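PDB 4LE4: beta-glucanase from Podospora anserina, which probably hydrolyses beta-glucosidic linkages in beta-glucans, acting as a family 131 glycoside hydrolase, and forms a complex with the cellulose fragment cellotriose. Local coordinates for residues Ala16-Trp21 against Ser38-Tyr43; Tyr30-His35 against Ala42-Ser47; Phe99-Lys104 against His115-Phe120; Trp205-Leu210 against Ser227-Glu232. One frame throughout, in Å; residues are numbered along the deposited sequence.

Interaction 1. Residues Ala16-Trp21 against Ser38-Tyr43; sequences ADLNKW and SPVSAY
Two loops at one end of the concanavalin-like beta-sandwich meet here: Leu18 and Asn19 of a 3-10 turn close over Val40, which stands at the start of a short helical bend between strands 30-34 and 44-47. Val40 carries the whole of its loop's side of the contact, and its two methyls divide the work. CG2, anti to the backbone N, points into the protein and meets Leu18 CD1 at 4.0 Å, the two side chains crossing at about a right angle. CG1 sits between the backbone N and the carbonyl carbon (chi1 68°), and that turn brings it up against the outer part of the 3-10 turn. There it lies 3.6 Å from Asn19 OD1 and 4.2 Å from Ala16 CA, so one methyl meets an apolar partner, while the other only rests against an amide oxygen and backbone.

The inner side is buried: Leu18 also packs on Tyr30 and Leu82, and Val40 on Tyr32. Toward solvent lie Ala16 and Asn19. No direct hydrogen bond joins the loops, but a water links them. It accepts from Asn19 ND2 at 2.8 Å and, more weakly, from Val40 N at 3.3 Å, so the Asn19 amide is linked through the water to the backbone N of the same valine its oxygen packs on. Each loop is braced from within. Asn19 N donates to Ala16 O at 3.0 Å on one side. On the other, Tyr43 N bonds Val40 O at 2.8 Å, and the Tyr43 hydroxyl, itself tied to Thr69, takes a fairly straight bond from Ser38 N, 3.0 Å to OH and 159° at the hydrogen.

Interaction 2. Residues Tyr30-His35 against Ala42-Ser47; sequences YQYYIH and AYVNLS
Tyr32 of strand 30-34 meets Tyr43, the residue just before strand 44-47, near one end of the fold; the two strands belong to different sheets of the beta-sandwich. The close part is built around a single ring atom. Tyr32 OH comes in at the edge of the Tyr43 ring, near its plane, and stops 3.5 Å from CD2; the two side chains cross at about a right angle. With its CG anti to the backbone N (chi1 -179°), Tyr32 extends straight across to put its hydroxyl there. That oxygen is also packed against the His35 imidazole, 3.3 Å above one face, while Tyr33 O lies 3.5 Å above the opposite face, so the imidazole has an oxygen near the rim of each face. His35 CD2 in turn leans over a face of Tyr32 near its rim.

The looser side is the start of strand 44-47, where Val44 CG2 approaches Tyr32 CE1 obliquely and only to 4.4 Å. His35 is partly exposed: its backbone brings CB toward the other strand, but its imidazole leads away. What His35 gives Tyr43 is its aliphatic stem, CB lying 3.9 Å from CD2 and 4.0 Å from CE2.

Interaction 3. Residues Phe99-Lys104 against His115-Phe120; sequences FSLMRK and HQIAFF
Phe99 and Ala118 face each other across the hydrophobic interior of the beta-sandwich, one on strand 94-102 of the first sheet, the other at a corner of strand 115-120 in the second. Phe99 leaves its backbone with CG between N and the carbonyl carbon (chi1 64°), and from there the side chain closes steadily on its partner. CB is still 5.6 Å from Ala118 CB, and CG 4.6 Å. Farther out, CE1 and CE2 are in contact with the methyl, and CZ, the tip, approaches Ala118 CB to 3.6 Å. The methyl lies over one face of the ring, shifted toward the rim, 3.9 Å from the centroid and 21° off the normal, a CH-pi contact.

That methyl projects from a corner of the chain, where Ala118 has left-handed backbone angles with positive phi (51°). Alongside, Leu101 and Ile117 form a purely aliphatic pair: they cross at about a right angle, and Leu101 CD2 touches Ile117 CG2 at 4.0 Å.

No hydrogen bond crosses between the two segments; strand 94-102 makes its backbone bonds with strands 163-170 and 222-233. Trp226 of strand 222-233 packs on both Leu101 and Ile117, while Phe99 is flanked by Val165 of strand 163-170 and Leu127 of strand 125-129, so the contact is enclosed by strands of both sheets.

Interaction 4. Residues Trp205-Leu210 against Ser227-Glu232; sequences WHVGVL and SGVYIE
Trp205, Val207, Val229 and Ile231 make a wholly apolar contact across the core of the beta-sandwich, between strand 205-207 and strand 222-233 of the opposing sheet. Strand 205-207 and the 227-232 segment run nearly antiparallel, at 165°, with axes 10.4 Å apart at closest, and side chains alone bridge the gap.

Among the aliphatic contacts, Val207 and Val229 reach toward each other tip to tip, with Val207 CG2 4.1 Å from Val229 CG1. The aromatic ones belong to Trp205, whose CG lies anti to the backbone N (chi1 -177°), sending the indole across the interior. Val229 CG1 comes in obliquely at the indole, 3.9 Å from CZ3 and 4.1 Å from CH2; CE3 lies 4.2 Å from Ile231 CD1. Val229 CG1 thus touches both the indole and Val207, while Val207 CG2 itself rests over one face of that indole.

Polar bonding is left to partners elsewhere: Trp205 NE1 donates to Ala118 O, the indole's hydrogen bond into its own sheet. There strand 205-207 pairs with strand 115-120, whose Phe120 stacks on Trp205. In the other sheet 222-233, whose Trp226 packs on Val207, pairs with 94-102, which sets Tyr97 edge-to-face on Trp205 and Val95 against Ile231.

Interactions 3 and 4 are core contacts, their centres 8 Å apart, and both join the same two sheets: strands 94-102 and 222-233 are neighbours in one, and strand 115-120 is a neighbour of both 205-207 and 209-211 in the other. Their chemistry is apolar, methyls against rings and methyls against methyls. Interaction 2 also spans the sheets, but near one end of the sandwich, where tyrosine and histidine bring polar groups into the packing; it touches interaction 4 through Tyr30 and Val229. Interaction 1 lies farthest out, about 17 Å from interaction 4 between centres. It joins loops rather than strands, is partly exposed and uses a bridging water, yet it shares Ala42 and Tyr43 with interaction 2.

Interaction 1. Residues Ala16-Trp21 against Ser38-Tyr43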
# COMPACT_ATOMS: atom_id res chain seq x y z
N ALA A 16 -10.77 2.40 -14.99
CA ALA A 16 -11.40 3.59 -15.58
C ALA A 16 -12.40 4.17 -14.59
O ALA A 16 -12.70 5.35 -14.64
CB ALA A 16 -12.13 3.23 -16.89
N ASP A 17 -12.92 3.33 -13.70
CA ASP A 17 -13.90 3.82 -12.75
C ASP A 17 -13.29 4.83 -11.77
O ASP A 17 -14.02 5.56 -11.11
CB ASP A 17 -14.54 2.65 -12.00
CG ASP A 17 -15.36 1.74 -12.93
OD1 ASP A 17 -15.83 2.26 -13.97
OD2 ASP A 17 -15.56 0.53 -12.65
N LEU A 18 -11.95 4.88 -11.70
CA LEU A 18 -11.29 5.81 -10.82
C LEU A 18 -11.51 7.21 -11.33
O LEU A 18 -11.48 8.16 -10.54
CB LEU A 18 -9.78 5.54 -10.74
CG LEU A 18 -9.40 4.29 -9.94
CD1 LEU A 18 -7.89 4.04 -10.11
CD2 LEU A 18 -9.76 4.45 -8.48
N ASN A 19 -11.72 7.35 -12.64
CA ASN A 19 -11.95 8.66 -13.23
C ASN A 19 -13.28 9.26 -12.81
O ASN A 19 -13.53 10.45 -13.07
CB ASN A 19 -11.92 8.57 -14.76
CG ASN A 19 -10.52 8.38 -15.32
OD1 ASN A 19 -10.34 7.71 -16.35
ND2 ASN A 19 -9.53 8.98 -14.67
N LYS A 20 -14.15 8.48 -12.19
CA LYS A 20 -15.43 9.04 -11.77
C LYS A 20 -15.27 10.00 -10.59
O LYS A 20 -16.13 10.84 -10.33
CB LYS A 20 -16.41 7.93 -11.37
CG LYS A 20 -16.80 7.01 -12.51
CD LYS A 20 -17.63 5.85 -11.96
CE LYS A 20 -18.07 4.90 -13.06
NZ LYS A 20 -19.00 3.87 -12.51
N TRP A 21 -14.15 9.89 -9.90
CA TRP A 21 -13.89 10.75 -8.75
C TRP A 21 -13.31 12.09 -9.16
O TRP A 21 -12.50 12.16 -10.08
CB TRP A 21 -12.91 10.06 -7.81
CG TRP A 21 -12.69 10.80 -6.53
CD1 TRP A 21 -13.33 10.59 -5.35
CD2 TRP A 21 -11.75 11.86 -6.30
NE1 TRP A 21 -12.85 11.45 -4.39
CE2 TRP A 21 -11.89 12.24 -4.94
CE3 TRP A 21 -10.82 12.53 -7.10
CZ2 TRP A 21 -11.11 13.26 -4.36
CZ3 TRP A 21 -10.05 13.54 -6.52
CH2 TRP A 21 -10.21 13.89 -5.17
N SER A 38 -0.22 11.23 -17.66
CA SER A 38 -0.90 10.26 -18.54
C SER A 38 -2.27 9.83 -18.01
O SER A 38 -2.64 10.17 -16.88
CB SER A 38 -0.04 9.01 -18.73
OG SER A 38 1.25 9.32 -19.24
N PRO A 39 -3.06 9.11 -18.83
CA PRO A 39 -4.39 8.62 -18.45
C PRO A 39 -4.24 7.52 -17.40
O PRO A 39 -3.15 6.94 -17.25
CB PRO A 39 -4.94 8.07 -19.77
CG PRO A 39 -4.30 8.99 -20.81
CD PRO A 39 -2.86 9.00 -20.29
N VAL A 40 -5.31 7.20 -16.70
CA VAL A 40 -5.21 6.21 -15.63
C VAL A 40 -4.65 4.85 -16.06
O VAL A 40 -3.89 4.25 -15.32
CB VAL A 40 -6.59 6.04 -14.91
CG1 VAL A 40 -7.62 5.39 -15.86
CG2 VAL A 40 -6.43 5.18 -13.63
N SER A 41 -4.99 4.37 -17.26
CA SER A 41 -4.49 3.07 -17.68
C SER A 41 -2.96 2.99 -17.80
O SER A 41 -2.39 1.90 -17.93
CB SER A 41 -5.18 2.61 -18.98
OG SER A 41 -4.87 3.47 -20.04
N ALA A 42 -2.29 4.13 -17.73
CA ALA A 42 -0.83 4.11 -17.73
C ALA A 42 -0.31 3.75 -16.32
O ALA A 42 0.81 3.25 -16.17
CB ALA A 42 -0.27 5.47 -18.10
N TYR A 43 -1.14 4.03 -15.31
CA TYR A 43 -0.74 3.84 -13.91
C TYR A 43 -1.45 2.79 -13.06
O TYR A 43 -0.86 2.24 -12.12
CB TYR A 43 -0.86 5.19 -13.19
CG TYR A 43 -0.25 6.34 -13.90
CD1 TYR A 43 1.08 6.33 -14.26
CD2 TYR A 43 -1.02 7.50 -14.17
CE1 TYR A 43 1.65 7.44 -14.87
CE2 TYR A 43 -0.45 8.60 -14.77
CZ TYR A 43 0.88 8.56 -15.11
OH TYR A 43 1.44 9.67 -15.70
O HOH W 1 -7.12 9.89 -15.87

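Interaction 2. Residues Tyr30-His35 against Ala42-Ser47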
# COMPACT_ATOMS: atom_id res chain seq x y z
N TYR A 30 -12.14 5.58 -3.76
CA TYR A 30 -10.80 6.15 -3.81
C TYR A 30 -10.68 7.52 -4.43
O TYR A 30 -11.27 7.79 -5.48
CB TYR A 30 -9.87 5.25 -4.64
CG TYR A 30 -9.36 3.99 -3.98
CD1 TYR A 30 -8.41 4.04 -2.96
CD2 TYR A 30 -9.79 2.73 -4.42
CE1 TYR A 30 -7.88 2.87 -2.40
CE2 TYR A 30 -9.29 1.55 -3.86
CZ TYR A 30 -8.33 1.63 -2.86
OH TYR A 30 -7.79 0.48 -2.35
N GLN A 31 -9.88 8.38 -3.81
CA GLN A 31 -9.60 9.67 -4.39
C GLN A 31 -8.45 9.39 -5.38
O GLN A 31 -7.43 8.74 -5.03
CB GLN A 31 -9.11 10.67 -3.34
CG GLN A 31 -9.95 10.72 -2.09
CD GLN A 31 -9.58 11.91 -1.22
OE1 GLN A 31 -8.42 12.30 -1.15
NE2 GLN A 31 -10.59 12.48 -0.53
N TYR A 32 -8.59 9.88 -6.60
CA TYR A 32 -7.57 9.67 -7.61
C TYR A 32 -7.08 11.01 -8.15
O TYR A 32 -7.75 11.67 -8.95
CB TYR A 32 -8.15 8.79 -8.73
CG TYR A 32 -7.14 8.49 -9.81
CD1 TYR A 32 -5.96 7.83 -9.51
CD2 TYR A 32 -7.35 8.93 -11.11
CE1 TYR A 32 -4.97 7.62 -10.50
CE2 TYR A 32 -6.37 8.72 -12.11
CZ TYR A 32 -5.20 8.07 -11.79
OH TYR A 32 -4.22 7.89 -12.74
N TYR A 33 -5.92 11.47 -7.64
CA TYR A 33 -5.36 12.72 -8.11
C TYR A 33 -3.84 12.78 -8.05
O TYR A 33 -3.25 13.59 -8.76
CB TYR A 33 -5.97 13.93 -7.38
CG TYR A 33 -5.65 14.01 -5.90
CD1 TYR A 33 -6.45 13.37 -4.97
CD2 TYR A 33 -4.57 14.77 -5.44
CE1 TYR A 33 -6.22 13.49 -3.61
CE2 TYR A 33 -4.31 14.88 -4.09
CZ TYR A 33 -5.14 14.24 -3.17
OH TYR A 33 -4.88 14.31 -1.81
N ILE A 34 -3.21 11.92 -7.24
CA ILE A 34 -1.74 11.89 -7.13
C ILE A 34 -1.21 10.93 -8.18
O ILE A 34 -1.03 9.73 -7.95
CB ILE A 34 -1.30 11.47 -5.71
CG1 ILE A 34 -1.94 12.45 -4.71
CG2 ILE A 34 0.25 11.46 -5.58
CD1 ILE A 34 -1.63 12.16 -3.24
N HIS A 35 -1.00 11.48 -9.37
CA HIS A 35 -0.52 10.70 -10.51
C HIS A 35 0.06 11.68 -11.51
O HIS A 35 -0.12 12.90 -11.38
CB HIS A 35 -1.69 9.92 -11.16
CG HIS A 35 -2.85 10.78 -11.58
ND1 HIS A 35 -2.81 11.60 -12.70
CD2 HIS A 35 -4.08 10.96 -11.04
CE1 HIS A 35 -3.96 12.24 -12.82
NE2 HIS A 35 -4.75 11.87 -11.83
N ALA A 42 -2.29 4.13 -17.73
CA ALA A 42 -0.83 4.11 -17.73
C ALA A 42 -0.31 3.75 -16.32
O ALA A 42 0.81 3.25 -16.17
CB ALA A 42 -0.27 5.47 -18.10
N TYR A 43 -1.14 4.03 -15.31
CA TYR A 43 -0.74 3.84 -13.91
C TYR A 43 -1.45 2.79 -13.06
O TYR A 43 -0.86 2.24 -12.12
CB TYR A 43 -0.86 5.19 -13.19
CG TYR A 43 -0.25 6.34 -13.90
CD1 TYR A 43 1.08 6.33 -14.26
CD2 TYR A 43 -1.02 7.50 -14.17
CE1 TYR A 43 1.65 7.44 -14.87
CE2 TYR A 43 -0.45 8.60 -14.77
CZ TYR A 43 0.88 8.56 -15.11
OH TYR A 43 1.44 9.67 -15.70
N VAL A 44 -2.71 2.51 -13.37
CA VAL A 44 -3.44 1.56 -12.56
C VAL A 44 -4.25 0.65 -13.50
O VAL A 44 -4.95 1.15 -14.36
CB VAL A 44 -4.43 2.30 -11.63
CG1 VAL A 44 -5.06 1.29 -10.65
CG2 VAL A 44 -3.70 3.41 -10.85
N ASN A 45 -4.13 -0.65 -13.32
CA ASN A 45 -4.89 -1.60 -14.13
C ASN A 45 -5.34 -2.72 -13.23
O ASN A 45 -4.57 -3.19 -12.40
CB ASN A 45 -4.03 -2.15 -15.28
CG ASN A 45 -3.71 -1.10 -16.32
OD1 ASN A 45 -2.65 -0.47 -16.28
ND2 ASN A 45 -4.63 -0.90 -17.24
N LEU A 46 -6.59 -3.16 -13.40
CA LEU A 46 -7.14 -4.22 -12.56
C LEU A 46 -7.24 -5.53 -13.34
O LEU A 46 -7.51 -5.52 -14.55
CB LEU A 46 -8.55 -3.86 -12.09
CG LEU A 46 -8.79 -2.49 -11.46
CD1 LEU A 46 -10.27 -2.29 -11.13
CD2 LEU A 46 -7.93 -2.38 -10.18
N SER A 47 -7.03 -6.63 -12.63
CA SER A 47 -7.14 -7.96 -13.20
C SER A 47 -7.12 -9.02 -12.12
O SER A 47 -6.52 -8.83 -11.05
CB SER A 47 -5.99 -8.23 -14.19
OG SER A 47 -6.01 -9.57 -14.63

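Interaction 3. Residues Phe99-Lys104 against His115-Phe120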
# COMPACT_ATOMS: atom_id res chain seq x y z
N PHE A 99 -3.57 -4.64 3.57
CA PHE A 99 -3.15 -4.61 2.16
C PHE A 99 -2.23 -5.76 1.86
O PHE A 99 -1.56 -6.27 2.75
CB PHE A 99 -2.52 -3.28 1.71
CG PHE A 99 -1.21 -2.94 2.40
CD1 PHE A 99 -1.22 -2.38 3.67
CD2 PHE A 99 0.04 -3.19 1.78
CE1 PHE A 99 -0.03 -2.07 4.33
CE2 PHE A 99 1.26 -2.86 2.46
CZ PHE A 99 1.21 -2.30 3.73
N SER A 100 -2.23 -6.21 0.60
CA SER A 100 -1.35 -7.28 0.19
C SER A 100 -0.56 -6.66 -0.98
O SER A 100 -1.10 -5.90 -1.76
CB SER A 100 -2.15 -8.52 -0.23
OG SER A 100 -2.92 -9.03 0.87
N LEU A 101 0.72 -6.98 -1.05
CA LEU A 101 1.64 -6.43 -2.04
C LEU A 101 2.54 -7.50 -2.65
O LEU A 101 2.98 -8.39 -1.95
CB LEU A 101 2.51 -5.40 -1.32
CG LEU A 101 3.61 -4.69 -2.12
CD1 LEU A 101 3.00 -3.73 -3.13
CD2 LEU A 101 4.51 -3.92 -1.09
N MET A 102 2.89 -7.35 -3.93
CA MET A 102 3.78 -8.33 -4.58
C MET A 102 4.52 -7.63 -5.71
O MET A 102 4.03 -6.66 -6.29
CB MET A 102 2.93 -9.50 -5.15
CG MET A 102 3.65 -10.60 -5.97
SD MET A 102 3.82 -10.13 -7.73
CE MET A 102 2.12 -10.45 -8.37
N ARG A 103 5.75 -8.07 -5.99
CA ARG A 103 6.46 -7.52 -7.13
C ARG A 103 6.86 -8.76 -7.96
O ARG A 103 6.93 -9.88 -7.44
CB ARG A 103 7.77 -6.82 -6.72
CG ARG A 103 8.84 -7.83 -6.34
CD ARG A 103 10.19 -7.12 -6.04
NE ARG A 103 11.22 -8.09 -5.70
CZ ARG A 103 11.93 -8.80 -6.58
NH1 ARG A 103 11.74 -8.66 -7.89
NH2 ARG A 103 12.85 -9.65 -6.14
N LYS A 104 7.13 -8.55 -9.24
CA LYS A 104 7.60 -9.61 -10.13
C LYS A 104 9.05 -9.24 -10.53
O LYS A 104 9.57 -8.21 -10.12
CB LYS A 104 6.73 -9.65 -11.40
CG LYS A 104 5.28 -10.07 -11.15
CD LYS A 104 4.47 -10.09 -12.48
CE LYS A 104 3.01 -10.48 -12.28
NZ LYS A 104 2.84 -11.90 -11.82
N HIS A 115 11.90 3.56 -2.02
CA HIS A 115 10.47 3.57 -2.32
C HIS A 115 9.79 3.64 -0.97
O HIS A 115 10.26 3.03 -0.02
CB HIS A 115 10.01 2.27 -2.99
CG HIS A 115 10.59 2.06 -4.36
ND1 HIS A 115 11.93 1.80 -4.57
CD2 HIS A 115 10.01 2.06 -5.58
CE1 HIS A 115 12.15 1.64 -5.86
NE2 HIS A 115 11.00 1.79 -6.50
N GLN A 116 8.72 4.42 -0.92
CA GLN A 116 7.88 4.57 0.28
C GLN A 116 6.53 4.03 -0.21
O GLN A 116 6.00 4.49 -1.20
CB GLN A 116 7.83 6.04 0.68
CG GLN A 116 9.21 6.46 1.28
CD GLN A 116 9.44 7.96 1.32
OE1 GLN A 116 8.51 8.74 1.15
NE2 GLN A 116 10.69 8.36 1.55
N ILE A 117 6.00 3.06 0.53
CA ILE A 117 4.81 2.32 0.12
C ILE A 117 3.71 2.27 1.17
O ILE A 117 4.01 2.02 2.34
CB ILE A 117 5.27 0.87 -0.17
CG1 ILE A 117 6.41 0.90 -1.21
CG2 ILE A 117 4.10 0.03 -0.67
CD1 ILE A 117 7.27 -0.37 -1.28
N ALA A 118 2.46 2.46 0.77
CA ALA A 118 1.34 2.37 1.75
C ALA A 118 1.63 3.26 2.99
O ALA A 118 1.46 2.86 4.15
CB ALA A 118 1.17 0.94 2.18
N PHE A 119 2.01 4.49 2.71
CA PHE A 119 2.40 5.43 3.76
C PHE A 119 1.37 6.45 4.12
O PHE A 119 0.53 6.83 3.29
CB PHE A 119 3.69 6.17 3.33
CG PHE A 119 3.53 7.00 2.04
CD1 PHE A 119 3.82 6.44 0.78
CD2 PHE A 119 3.14 8.33 2.10
CE1 PHE A 119 3.71 7.21 -0.39
CE2 PHE A 119 3.03 9.12 0.94
CZ PHE A 119 3.31 8.56 -0.31
N PHE A 120 1.42 6.93 5.38
CA PHE A 120 0.54 8.02 5.78
C PHE A 120 1.26 9.31 5.39
O PHE A 120 2.48 9.31 5.21
CB PHE A 120 0.27 7.98 7.30
CG PHE A 120 -0.63 6.85 7.70
CD1 PHE A 120 -2.01 7.02 7.73
CD2 PHE A 120 -0.11 5.58 7.96
CE1 PHE A 120 -2.87 5.97 8.00
CE2 PHE A 120 -0.96 4.51 8.23
CZ PHE A 120 -2.37 4.71 8.25

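Interaction 4. Residues Trp205-Leu210 against Ser227-Glu232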
# COMPACT_ATOMS: atom_id res chain seq x y z
N TRP A 205 -3.97 8.36 3.85
CA TRP A 205 -3.24 7.11 3.75
C TRP A 205 -3.06 6.93 2.25
O TRP A 205 -4.04 6.86 1.50
CB TRP A 205 -4.03 5.94 4.31
CG TRP A 205 -3.24 4.67 4.28
CD1 TRP A 205 -1.90 4.53 4.54
CD2 TRP A 205 -3.73 3.36 3.98
NE1 TRP A 205 -1.52 3.20 4.43
CE2 TRP A 205 -2.63 2.47 4.08
CE3 TRP A 205 -4.99 2.85 3.64
CZ2 TRP A 205 -2.76 1.11 3.85
CZ3 TRP A 205 -5.11 1.48 3.42
CH2 TRP A 205 -4.00 0.63 3.53
N HIS A 206 -1.81 6.81 1.83
CA HIS A 206 -1.48 6.72 0.41
C HIS A 206 -1.24 5.29 -0.01
O HIS A 206 -0.19 4.72 0.25
CB HIS A 206 -0.25 7.58 0.12
CG HIS A 206 -0.47 9.04 0.34
ND1 HIS A 206 -0.30 9.97 -0.66
CD2 HIS A 206 -0.85 9.73 1.44
CE1 HIS A 206 -0.58 11.18 -0.19
NE2 HIS A 206 -0.92 11.05 1.09
N VAL A 207 -2.25 4.71 -0.64
CA VAL A 207 -2.20 3.34 -1.14
C VAL A 207 -1.55 3.45 -2.48
O VAL A 207 -2.16 3.86 -3.48
CB VAL A 207 -3.61 2.75 -1.30
CG1 VAL A 207 -3.55 1.32 -1.90
CG2 VAL A 207 -4.28 2.75 0.06
N GLY A 208 -0.29 3.07 -2.51
CA GLY A 208 0.45 3.20 -3.74
C GLY A 208 1.92 3.33 -3.41
O GLY A 208 2.34 2.93 -2.33
N VAL A 209 2.67 3.94 -4.32
CA VAL A 209 4.12 4.03 -4.22
C VAL A 209 4.71 5.36 -4.60
O VAL A 209 4.30 6.01 -5.55
CB VAL A 209 4.80 2.98 -5.16
CG1 VAL A 209 6.35 2.92 -4.87
CG2 VAL A 209 4.17 1.60 -5.01
N LEU A 210 5.72 5.75 -3.83
CA LEU A 210 6.47 6.97 -4.07
C LEU A 210 7.92 6.49 -4.21
O LEU A 210 8.37 5.68 -3.42
CB LEU A 210 6.31 7.93 -2.87
CG LEU A 210 6.97 9.31 -2.86
CD1 LEU A 210 6.35 10.20 -1.81
CD2 LEU A 210 8.44 9.14 -2.57
N SER A 227 -3.68 -6.13 -3.59
CA SER A 227 -5.03 -6.68 -3.44
C SER A 227 -5.38 -6.65 -1.95
O SER A 227 -4.53 -6.33 -1.13
CB SER A 227 -5.16 -8.11 -4.00
OG SER A 227 -4.35 -9.05 -3.35
N GLY A 228 -6.65 -6.92 -1.63
CA GLY A 228 -7.03 -6.98 -0.24
C GLY A 228 -6.81 -5.72 0.57
O GLY A 228 -6.50 -5.80 1.74
N VAL A 229 -6.99 -4.57 -0.03
CA VAL A 229 -6.82 -3.31 0.68
C VAL A 229 -8.15 -2.92 1.36
O VAL A 229 -9.13 -2.74 0.67
CB VAL A 229 -6.46 -2.19 -0.29
CG1 VAL A 229 -6.28 -0.86 0.49
CG2 VAL A 229 -5.15 -2.56 -1.08
N TYR A 230 -8.17 -2.83 2.68
CA TYR A 230 -9.39 -2.43 3.40
C TYR A 230 -9.02 -2.04 4.83
O TYR A 230 -7.92 -2.31 5.32
CB TYR A 230 -10.46 -3.54 3.38
CG TYR A 230 -10.15 -4.81 4.16
CD1 TYR A 230 -10.67 -5.01 5.44
CD2 TYR A 230 -9.34 -5.83 3.61
CE1 TYR A 230 -10.41 -6.19 6.16
CE2 TYR A 230 -9.08 -7.00 4.33
CZ TYR A 230 -9.63 -7.17 5.60
OH TYR A 230 -9.41 -8.32 6.31
N ILE A 231 -9.95 -1.37 5.50
CA ILE A 231 -9.71 -0.90 6.86
C ILE A 231 -10.84 -1.41 7.74
O ILE A 231 -12.01 -1.26 7.39
CB ILE A 231 -9.70 0.62 6.92
CG1 ILE A 231 -8.51 1.17 6.09
CG2 ILE A 231 -9.57 1.06 8.38
CD1 ILE A 231 -8.63 2.70 5.76
N GLU A 232 -10.50 -2.00 8.88
CA GLU A 232 -11.53 -2.54 9.76
C GLU A 232 -11.27 -2.15 11.22
O GLU A 232 -10.16 -1.74 11.59
CB GLU A 232 -11.58 -4.07 9.59
CG GLU A 232 -10.70 -4.84 10.49
CD GLU A 232 -10.59 -6.33 10.17
OE1 GLU A 232 -11.59 -6.99 9.88
OE2 GLU A 232 -9.46 -6.84 10.24